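Local coordinates for ABC transporter, periplasmic substrate-binding protein (Thermotoga maritima, PDB 2HPG), which probably captures a small solute in the periplasm and delivers it to a tripartite ATP-independent (TRAP) membrane transporter, at residues Ile150-Leu156 / Glu288-Phe294; Leu216-Glu221 / Met281-Ala286; Trp169-Ile173 / His224-Ile228. All coordinates share one frame; numbering follows the deposited sequence. Where two conformers were deposited one is given.

Interaction 1 (Ile150-Leu156 / Glu288-Phe294); sequences IRKPEDL and EIDKEAF
Phe294 sets its CG opposite its own carbonyl carbon (chi1 -79°), which carries the ring across to the turn of Lys152 and Pro153, while the same kind of first torsion and an extended chain lay Arg151 alongside Glu288. Pro153 covers one face of the ring: its CD stands 3.8 Å from the centroid of Phe294, 13° off the normal, a CH-pi contact, and Phe294 CZ comes close to the Lys152-Pro153 peptide. Ala293 CB touches the same CD, and Leu156 CD1 reaches the ring edge in its plane at Phe294 CE1, 3.9 Å away. This is the N-terminal end of helix 291-305 docking on the loop that follows strand 130-146. Asp290 is the N-cap, its OD1 accepting a weak capping bond from Ala293 N, and its own N-H gives a nearly straight 2.9 Å bond to Arg151 O (168° at the hydrogen). Behind that carbonyl the loop is folded by Asp155, whose OD2 takes Arg151 N at 2.9 Å through its anti lone pair and Lys152 N from above the carboxylate plane. Toward solvent, the Arg151 guanidinium and Glu288 carboxylate lie almost coplanar, but Arg151 NE and Glu288 OE1 stay 3.6 Å apart, a long salt bridge.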
loop_
_atom_site.group_PDB
_atom_site.type_symbol
_atom_site.label_atom_id
_atom_site.label_comp_id
_atom_site.label_asym_id
_atom_site.label_seq_id
_atom_site.Cartn_x
_atom_site.Cartn_y
_atom_site.Cartn_z
ATOM N N ILE A 150 -20.703 -10.582 1.651
ATOM C CA ILE A 150 -19.616 -11.565 1.681
ATOM C C ILE A 150 -19.313 -11.849 3.155
ATOM O O ILE A 150 -18.814 -10.989 3.876
ATOM C CB ILE A 150 -18.338 -11.040 0.939
ATOM C CG1 ILE A 150 -18.648 -10.649 -0.515
ATOM C CG2 ILE A 150 -17.161 -12.043 1.063
ATOM C CD1 ILE A 150 -19.307 -11.735 -1.383
ATOM N N ARG A 151 -19.673 -13.049 3.607
ATOM C CA ARG A 151 -19.452 -13.475 4.992
ATOM C C ARG A 151 -18.514 -14.668 5.135
ATOM O O ARG A 151 -17.968 -14.888 6.212
ATOM C CB ARG A 151 -20.779 -13.857 5.638
ATOM C CG ARG A 151 -21.802 -12.736 5.656
ATOM C CD ARG A 151 -23.004 -13.107 6.481
ATOM N NE ARG A 151 -23.936 -11.988 6.583
ATOM C CZ ARG A 151 -24.857 -11.675 5.679
ATOM N NH1 ARG A 151 -25.007 -12.389 4.576
ATOM N NH2 ARG A 151 -25.645 -10.634 5.891
ATOM N N LYS A 152 -18.369 -15.434 4.061
ATOM C CA LYS A 152 -17.493 -16.612 3.994
ATOM C C LYS A 152 -16.921 -16.720 2.566
ATOM O O LYS A 152 -17.486 -16.165 1.633
ATOM C CB LYS A 152 -18.293 -17.880 4.307
ATOM C CG LYS A 152 -19.461 -18.085 3.355
ATOM C CD LYS A 152 -20.344 -19.250 3.748
ATOM C CE LYS A 152 -21.672 -19.200 3.008
ATOM N NZ LYS A 152 -22.022 -20.586 2.582
ATOM N N PRO A 153 -15.787 -17.424 2.393
ATOM C CA PRO A 153 -15.174 -17.573 1.073
ATOM C C PRO A 153 -16.121 -17.996 -0.047
ATOM O O PRO A 153 -16.026 -17.491 -1.151
ATOM C CB PRO A 153 -14.101 -18.643 1.318
ATOM C CG PRO A 153 -13.697 -18.431 2.708
ATOM C CD PRO A 153 -14.964 -18.051 3.445
ATOM N N GLU A 154 -17.042 -18.913 0.242
ATOM C CA GLU A 154 -17.939 -19.457 -0.782
ATOM C C GLU A 154 -18.778 -18.376 -1.463
ATOM O O GLU A 154 -19.211 -18.554 -2.613
ATOM C CB GLU A 154 -18.853 -20.519 -0.156
ATOM C CG GLU A 154 -19.725 -21.297 -1.162
ATOM C CD GLU A 154 -21.028 -20.570 -1.555
ATOM O OE1 GLU A 154 -21.620 -19.831 -0.707
ATOM O OE2 GLU A 154 -21.447 -20.733 -2.735
ATOM N N ASP A 155 -19.023 -17.274 -0.744
ATOM C CA ASP A 155 -19.835 -16.154 -1.243
ATOM C C ASP A 155 -19.172 -15.407 -2.397
ATOM O O ASP A 155 -19.855 -14.701 -3.148
ATOM C CB ASP A 155 -20.094 -15.147 -0.124
ATOM C CG ASP A 155 -21.005 -15.684 0.951
ATOM O OD1 ASP A 155 -21.803 -16.567 0.640
ATOM O OD2 ASP A 155 -20.924 -15.230 2.108
ATOM N N LEU A 156 -17.848 -15.551 -2.524
ATOM C CA LEU A 156 -17.093 -14.962 -3.634
ATOM C C LEU A 156 -17.080 -15.807 -4.910
ATOM O O LEU A 156 -16.800 -15.277 -5.987
ATOM C CB LEU A 156 -15.663 -14.690 -3.205
ATOM C CG LEU A 156 -15.458 -13.611 -2.149
ATOM C CD1 LEU A 156 -14.035 -13.702 -1.606
ATOM C CD2 LEU A 156 -15.791 -12.197 -2.718
ATOM N N GLU A 288 -19.397 -10.336 11.898
ATOM C CA GLU A 288 -20.300 -11.221 11.179
ATOM C C GLU A 288 -19.605 -12.075 10.121
ATOM O O GLU A 288 -20.258 -12.837 9.397
ATOM C CB GLU A 288 -21.356 -10.406 10.455
ATOM C CG GLU A 288 -22.367 -9.748 11.351
ATOM C CD GLU A 288 -23.565 -9.229 10.562
ATOM O OE1 GLU A 288 -23.853 -9.759 9.454
ATOM O OE2 GLU A 288 -24.221 -8.283 11.056
ATOM N N ILE A 289 -18.296 -11.921 9.988
ATOM C CA ILE A 289 -17.577 -12.559 8.897
ATOM C C ILE A 289 -16.667 -13.623 9.463
ATOM O O ILE A 289 -16.045 -13.435 10.505
ATOM C CB ILE A 289 -16.787 -11.516 8.067
ATOM C CG1 ILE A 289 -17.784 -10.560 7.379
ATOM C CG2 ILE A 289 -15.901 -12.206 7.043
ATOM C CD1 ILE A 289 -17.175 -9.318 6.754
ATOM N N ASP A 290 -16.609 -14.747 8.758
ATOM C CA ASP A 290 -15.734 -15.841 9.133
ATOM C C ASP A 290 -14.298 -15.514 8.701
ATOM O O ASP A 290 -13.836 -16.035 7.702
ATOM C CB ASP A 290 -16.218 -17.116 8.444
ATOM C CG ASP A 290 -15.596 -18.354 9.031
ATOM O OD1 ASP A 290 -14.711 -18.227 9.911
ATOM O OD2 ASP A 290 -16.014 -19.460 8.617
ATOM N N LYS A 291 -13.609 -14.641 9.444
ATOM C CA LYS A 291 -12.283 -14.154 9.026
ATOM C C LYS A 291 -11.228 -15.267 9.079
ATOM O O LYS A 291 -10.356 -15.334 8.224
ATOM C CB LYS A 291 -11.844 -12.934 9.844
ATOM C CG LYS A 291 -12.606 -11.642 9.459
ATOM C CD LYS A 291 -12.135 -10.413 10.257
ATOM C CE LYS A 291 -10.886 -9.777 9.667
ATOM N NZ LYS A 291 -10.399 -8.670 10.511
ATOM N N GLU A 292 -11.338 -16.164 10.058
ATOM C CA GLU A 292 -10.462 -17.345 10.112
ATOM C C GLU A 292 -10.574 -18.202 8.844
ATOM O O GLU A 292 -9.571 -18.699 8.336
ATOM C CB GLU A 292 -10.760 -18.168 11.384
ATOM C CG GLU A 292 -9.968 -19.491 11.542
ATOM C CD GLU A 292 -8.462 -19.318 11.767
ATOM O OE1 GLU A 292 -7.990 -18.185 11.991
ATOM O OE2 GLU A 292 -7.738 -20.340 11.725
ATOM N N ALA A 293 -11.774 -18.374 8.312
ATOM C CA ALA A 293 -11.943 -19.125 7.074
ATOM C C ALA A 293 -11.191 -18.445 5.912
ATOM O O ALA A 293 -10.623 -19.122 5.039
ATOM C CB ALA A 293 -13.412 -19.267 6.729
ATOM N N PHE A 294 -11.188 -17.112 5.914
ATOM C CA PHE A 294 -10.506 -16.334 4.866
ATOM C C PHE A 294 -8.992 -16.413 5.053
ATOM O O PHE A 294 -8.253 -16.610 4.089
ATOM C CB PHE A 294 -10.984 -14.878 4.864
ATOM C CG PHE A 294 -12.311 -14.681 4.196
ATOM C CD1 PHE A 294 -12.410 -14.654 2.825
ATOM C CD2 PHE A 294 -13.466 -14.512 4.947
ATOM C CE1 PHE A 294 -13.638 -14.478 2.202
ATOM C CE2 PHE A 294 -14.696 -14.315 4.332
ATOM C CZ PHE A 294 -14.782 -14.303 2.959
#

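Interaction 2 (Leu216-Glu221 / Met281-Ala286); sequences LKYMSE and MAVIPA
Two parallel strands meet at a margin of the mixed sheet: the start of strand 218-234 and the short strand 282-284, paired Tyr218 with Ala282, Met219 with Val283 and Ser220 with Ile284. Four backbone bonds hold them, Ala282 N to Lys217 O (2.8 Å), Met219 N to Ala282 O, Ile284 N to Met219 O (2.8 Å) and Glu221 N to Ile284 O. On one face Ala282 CB lies 3.6 Å from Tyr218 CD1 and touches CE1 as well, Ile284 CD1 meets the same CD1 more loosely, and Ser220 OG, bonded to Ile150, lies against Ile284 CG1. The other face carries Met219, a selenomethionine like Met281, and Val283. Met281 bends at chi3 (80°), bringing CE to 3.6 Å from Leu216 O. The extended Glu221 chain runs by Val283 CG1 and offers OE1 to a water at 2.6 Å; Ala286 N gives OE1 a weak bond. Glu221 OE2 is held by a hydrogen bond with Tyr204 and a salt bridge to Lys273. Facing Thr146 of strand 130-146, Lys217 and Tyr218 form a classic beta bulge. Helix 243-278, whose Lys273 and Ile277 touch Val283, links the paired strands in a beta-alpha-beta connection of the alpha/beta binding-protein fold.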
loop_
_atom_site.group_PDB
_atom_site.type_symbol
_atom_site.label_atom_id
_atom_site.label_comp_id
_atom_site.label_asym_id
_atom_site.label_seq_id
_atom_site.Cartn_x
_atom_site.Cartn_y
_atom_site.Cartn_z
ATOM N N LEU A 216 -22.629 -0.033 -6.088
ATOM C CA LEU A 216 -22.376 -1.155 -5.212
ATOM C C LEU A 216 -23.018 -0.851 -3.846
ATOM O O LEU A 216 -22.910 0.250 -3.320
ATOM C CB LEU A 216 -20.861 -1.397 -5.076
ATOM C CG LEU A 216 -20.073 -1.772 -6.333
ATOM C CD1 LEU A 216 -18.564 -1.465 -6.155
ATOM C CD2 LEU A 216 -20.269 -3.274 -6.679
ATOM N N LYS A 217 -23.688 -1.848 -3.285
ATOM C CA LYS A 217 -24.456 -1.679 -2.052
ATOM C C LYS A 217 -23.708 -2.106 -0.790
ATOM O O LYS A 217 -23.868 -1.472 0.260
ATOM C CB LYS A 217 -25.781 -2.445 -2.142
ATOM C CG LYS A 217 -26.546 -2.490 -0.818
ATOM C CD LYS A 217 -27.964 -2.962 -1.001
ATOM C CE LYS A 217 -28.624 -3.256 0.364
ATOM N NZ LYS A 217 -30.081 -3.549 0.234
ATOM N N TYR A 218 -22.911 -3.174 -0.876
ATOM C CA TYR A 218 -22.315 -3.779 0.320
ATOM C C TYR A 218 -20.815 -3.570 0.509
ATOM O O TYR A 218 -20.016 -3.774 -0.405
ATOM C CB TYR A 218 -22.557 -5.291 0.336
ATOM C CG TYR A 218 -24.005 -5.673 0.434
ATOM C CD1 TYR A 218 -24.633 -5.753 1.667
ATOM C CD2 TYR A 218 -24.751 -5.944 -0.705
ATOM C CE1 TYR A 218 -25.969 -6.081 1.774
ATOM C CE2 TYR A 218 -26.083 -6.284 -0.614
ATOM C CZ TYR A 218 -26.680 -6.347 0.627
ATOM O OH TYR A 218 -27.987 -6.672 0.736
HETATM N N MSE A 219 -20.456 -3.158 1.724
HETATM C CA MSE A 219 -19.080 -3.191 2.181
HETATM C C MSE A 219 -18.968 -4.316 3.194
HETATM O O MSE A 219 -19.564 -4.234 4.265
HETATM C CB MSE A 219 -18.711 -1.863 2.831
HETATM C CG MSE A 219 -17.224 -1.634 2.872
HETATM SE SE MSE A 219 -16.637 -0.641 1.317
HETATM C CE MSE A 219 -14.831 -0.235 1.926
ATOM N N SER A 220 -18.247 -5.385 2.847
ATOM C CA SER A 220 -18.075 -6.512 3.751
ATOM C C SER A 220 -16.662 -6.490 4.315
ATOM O O SER A 220 -15.677 -6.557 3.559
ATOM C CB SER A 220 -18.323 -7.837 3.034
ATOM O OG SER A 220 -19.489 -7.805 2.234
ATOM N N GLU A 221 -16.565 -6.384 5.643
ATOM C CA GLU A 221 -15.329 -6.038 6.314
ATOM C C GLU A 221 -14.411 -7.226 6.580
ATOM O O GLU A 221 -14.092 -7.560 7.733
ATOM C CB GLU A 221 -15.619 -5.274 7.600
ATOM C CG GLU A 221 -16.181 -3.871 7.364
ATOM C CD GLU A 221 -16.211 -3.069 8.623
ATOM O OE1 GLU A 221 -16.188 -3.686 9.699
ATOM O OE2 GLU A 221 -16.287 -1.832 8.560
HETATM N N MSE A 281 -25.122 2.637 1.943
HETATM C CA MSE A 281 -24.454 1.345 1.841
HETATM C C MSE A 281 -24.756 0.489 3.053
HETATM O O MSE A 281 -24.952 1.002 4.154
HETATM C CB MSE A 281 -22.948 1.515 1.710
HETATM C CG MSE A 281 -22.527 2.181 0.424
HETATM SE SE MSE A 281 -20.630 1.872 0.165
HETATM C CE MSE A 281 -20.653 0.045 -0.552
ATOM N N ALA A 282 -24.783 -0.825 2.840
ATOM C CA ALA A 282 -24.923 -1.792 3.912
ATOM C C ALA A 282 -23.566 -2.349 4.267
ATOM O O ALA A 282 -22.889 -2.902 3.411
ATOM C CB ALA A 282 -25.826 -2.922 3.481
ATOM N N VAL A 283 -23.166 -2.194 5.524
ATOM C CA VAL A 283 -21.891 -2.727 6.008
ATOM C C VAL A 283 -22.127 -4.074 6.634
ATOM O O VAL A 283 -22.992 -4.201 7.486
ATOM C CB VAL A 283 -21.272 -1.797 7.054
ATOM C CG1 VAL A 283 -20.009 -2.406 7.641
ATOM C CG2 VAL A 283 -20.967 -0.478 6.421
ATOM N N ILE A 284 -21.377 -5.091 6.198
ATOM C CA ILE A 284 -21.323 -6.377 6.871
ATOM C C ILE A 284 -20.121 -6.323 7.807
ATOM O O ILE A 284 -18.989 -6.360 7.345
ATOM C CB ILE A 284 -21.150 -7.533 5.883
ATOM C CG1 ILE A 284 -22.217 -7.457 4.782
ATOM C CG2 ILE A 284 -21.234 -8.852 6.614
ATOM C CD1 ILE A 284 -23.639 -7.499 5.296
ATOM N N PRO A 285 -20.357 -6.173 9.126
ATOM C CA PRO A 285 -19.256 -5.913 10.046
ATOM C C PRO A 285 -18.338 -7.113 10.173
ATOM O O PRO A 285 -18.735 -8.228 9.838
ATOM C CB PRO A 285 -19.944 -5.640 11.397
ATOM C CG PRO A 285 -21.387 -5.720 11.168
ATOM C CD PRO A 285 -21.657 -6.253 9.815
ATOM N N ALA A 286 -17.124 -6.873 10.651
ATOM C CA ALA A 286 -16.109 -7.925 10.746
ATOM C C ALA A 286 -16.617 -9.088 11.597
ATOM O O ALA A 286 -16.499 -10.260 11.216
ATOM C CB ALA A 286 -14.788 -7.351 11.317
HETATM O O HOH W 1 -16.401 -3.852 12.263
#

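Interaction 3 (Trp169-Ile173 / His224-Ile228); sequences WQESI and HFLLI
The Phe225 ring takes the edge of Trp169 on one face and Ser172 at its rim. Trp169 CE3 comes down 3.5 Å from Phe225 CE2, displaced from the ring centre, and the planes of the six-membered rings stand at 77° with centroids 5.0 Å apart: a T-shaped pair in which tryptophan supplies the edge. Ser172 CB lies 3.6 Å from Phe225 CZ, and its OG, bonded to Ala168 O and Ala90 N, reaches the same edge in the ring plane. Ile173 CD1 touches both rings, 3.9 Å from Phe225 CE2 and 4.0 Å from His224 NE2. Trp169 leans across to this strand because its CG lies opposite the carbonyl carbon (chi1 -53°), which lets CH2 touch Leu227 CD1 at 3.9 Å. With an alanine in place of Phe225, the Trp169 edge would probably lose the face it packs on, and a gap would open beside Ser172 and Ile173. His224 is held at both ring nitrogens, ND1 by Thr222 and NE2 by Glu201. The whole contact is buried: helix 167-176 packs on strand 218-234, segments 169-173 and 224-228 running roughly antiparallel with axes 10.4 Å apart, the helix-on-sheet layering of an alpha/beta binding-protein domain. Strand 130-146 flanks it through Arg142, which touches Trp169 and Leu227, while Glu201 of strand 199-202 borders Trp169, Ile173 and Phe225.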
loop_
_atom_site.group_PDB
_atom_site.type_symbol
_atom_site.label_atom_id
_atom_site.label_comp_id
_atom_site.label_asym_id
_atom_site.label_seq_id
_atom_site.Cartn_x
_atom_site.Cartn_y
_atom_site.Cartn_z
ATOM N N TRP A 169 -1.719 -9.249 -5.528
ATOM C CA TRP A 169 -3.158 -8.966 -5.465
ATOM C C TRP A 169 -4.022 -10.030 -6.132
ATOM O O TRP A 169 -4.991 -10.520 -5.545
ATOM C CB TRP A 169 -3.465 -7.660 -6.173
ATOM C CG TRP A 169 -2.685 -6.459 -5.764
ATOM C CD1 TRP A 169 -1.588 -5.961 -6.396
ATOM C CD2 TRP A 169 -3.012 -5.509 -4.721
ATOM N NE1 TRP A 169 -1.189 -4.785 -5.797
ATOM C CE2 TRP A 169 -2.039 -4.494 -4.764
ATOM C CE3 TRP A 169 -4.024 -5.436 -3.755
ATOM C CZ2 TRP A 169 -2.047 -3.397 -3.882
ATOM C CZ3 TRP A 169 -4.043 -4.351 -2.887
ATOM C CH2 TRP A 169 -3.046 -3.351 -2.947
ATOM N N GLN A 170 -3.687 -10.356 -7.382
ATOM C CA GLN A 170 -4.489 -11.276 -8.181
ATOM C C GLN A 170 -4.586 -12.637 -7.508
ATOM O O GLN A 170 -5.678 -13.191 -7.350
ATOM C CB GLN A 170 -3.923 -11.414 -9.596
ATOM C CG GLN A 170 -3.907 -10.134 -10.416
ATOM C CD GLN A 170 -5.246 -9.741 -10.952
ATOM O OE1 GLN A 170 -5.879 -10.528 -11.636
ATOM N NE2 GLN A 170 -5.677 -8.504 -10.679
ATOM N N GLU A 171 -3.446 -13.169 -7.098
ATOM C CA GLU A 171 -3.384 -14.498 -6.475
ATOM C C GLU A 171 -4.052 -14.528 -5.118
ATOM O O GLU A 171 -4.666 -15.513 -4.771
ATOM C CB GLU A 171 -1.930 -14.931 -6.308
ATOM C CG GLU A 171 -1.201 -15.102 -7.621
ATOM C CD GLU A 171 -1.644 -16.324 -8.383
ATOM O OE1 GLU A 171 -2.216 -17.251 -7.756
ATOM O OE2 GLU A 171 -1.424 -16.349 -9.623
ATOM N N SER A 172 -3.911 -13.449 -4.353
ATOM C CA SER A 172 -4.603 -13.302 -3.078
ATOM C C SER A 172 -6.135 -13.366 -3.233
ATOM O O SER A 172 -6.795 -14.169 -2.566
ATOM C CB SER A 172 -4.197 -11.986 -2.415
ATOM O OG SER A 172 -2.875 -12.071 -1.914
ATOM N N ILE A 173 -6.685 -12.531 -4.112
ATOM C CA ILE A 173 -8.135 -12.480 -4.326
ATOM C C ILE A 173 -8.667 -13.779 -4.910
ATOM O O ILE A 173 -9.777 -14.240 -4.558
ATOM C CB ILE A 173 -8.537 -11.281 -5.219
ATOM C CG1 ILE A 173 -8.269 -9.955 -4.488
ATOM C CG2 ILE A 173 -9.994 -11.369 -5.629
ATOM C CD1 ILE A 173 -8.815 -9.887 -3.071
ATOM N N HIS A 224 -8.991 -7.905 4.382
ATOM C CA HIS A 224 -8.064 -8.887 3.806
ATOM C C HIS A 224 -6.699 -8.325 3.332
ATOM O O HIS A 224 -5.749 -9.104 3.176
ATOM C CB HIS A 224 -8.755 -9.624 2.654
ATOM C CG HIS A 224 -9.273 -8.704 1.595
ATOM N ND1 HIS A 224 -10.563 -8.224 1.591
ATOM C CD2 HIS A 224 -8.654 -8.119 0.545
ATOM C CE1 HIS A 224 -10.719 -7.394 0.577
ATOM N NE2 HIS A 224 -9.579 -7.315 -0.082
ATOM N N PHE A 225 -6.598 -7.012 3.084
ATOM C CA PHE A 225 -5.307 -6.354 2.855
ATOM C C PHE A 225 -5.159 -5.165 3.783
ATOM O O PHE A 225 -6.118 -4.438 4.036
ATOM C CB PHE A 225 -5.139 -5.790 1.431
ATOM C CG PHE A 225 -5.146 -6.802 0.331
ATOM C CD1 PHE A 225 -4.233 -7.839 0.296
ATOM C CD2 PHE A 225 -6.010 -6.656 -0.724
ATOM C CE1 PHE A 225 -4.244 -8.732 -0.736
ATOM C CE2 PHE A 225 -6.031 -7.540 -1.754
ATOM C CZ PHE A 225 -5.145 -8.586 -1.776
ATOM N N LEU A 226 -3.946 -4.984 4.303
ATOM C CA LEU A 226 -3.493 -3.688 4.799
ATOM C C LEU A 226 -2.462 -3.176 3.801
ATOM O O LEU A 226 -1.385 -3.764 3.669
ATOM C CB LEU A 226 -2.860 -3.799 6.184
ATOM C CG LEU A 226 -2.399 -2.464 6.743
ATOM C CD1 LEU A 226 -3.589 -1.553 7.013
ATOM C CD2 LEU A 226 -1.534 -2.667 7.973
ATOM N N LEU A 227 -2.788 -2.102 3.091
ATOM C CA LEU A 227 -1.913 -1.571 2.040
ATOM C C LEU A 227 -0.734 -0.793 2.613
ATOM O O LEU A 227 -0.882 0.314 3.167
ATOM C CB LEU A 227 -2.716 -0.735 1.029
ATOM C CG LEU A 227 -1.961 -0.077 -0.133
ATOM C CD1 LEU A 227 -0.859 -0.952 -0.698
ATOM C CD2 LEU A 227 -2.989 0.296 -1.224
ATOM N N ILE A 228 0.434 -1.417 2.509
ATOM C CA ILE A 228 1.672 -0.839 2.973
ATOM C C ILE A 228 2.399 -0.307 1.753
ATOM O O ILE A 228 2.760 -1.071 0.856
ATOM C CB ILE A 228 2.561 -1.901 3.646
ATOM C CG1 ILE A 228 1.831 -2.556 4.829
ATOM C CG2 ILE A 228 3.872 -1.269 4.120
ATOM C CD1 ILE A 228 2.488 -3.901 5.244
#

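In the fold
Interaction 3 is the core contact, wholly buried about 9 Å from the chain centre and made mainly of aromatic and aliphatic groups. Interactions 1 and 2, centred about 23 and 21 Å from the centre of the chain, are partly buried and mix apolar packing with backbone bonds, adding charged groups toward solvent in interaction 1 and a carboxylate with several partners in interaction 2. Interactions 2 and 3 draw on the same long strand, 218-234: its beginning is bonded edge to edge with a neighbouring strand, whereas further along its side chains receive a helix. Interactions 1 and 2 touch directly, through the Ser220 hydroxyl and Ile289 CD1 against Glu221 N. Interaction 1 closes the loop within which both others lie.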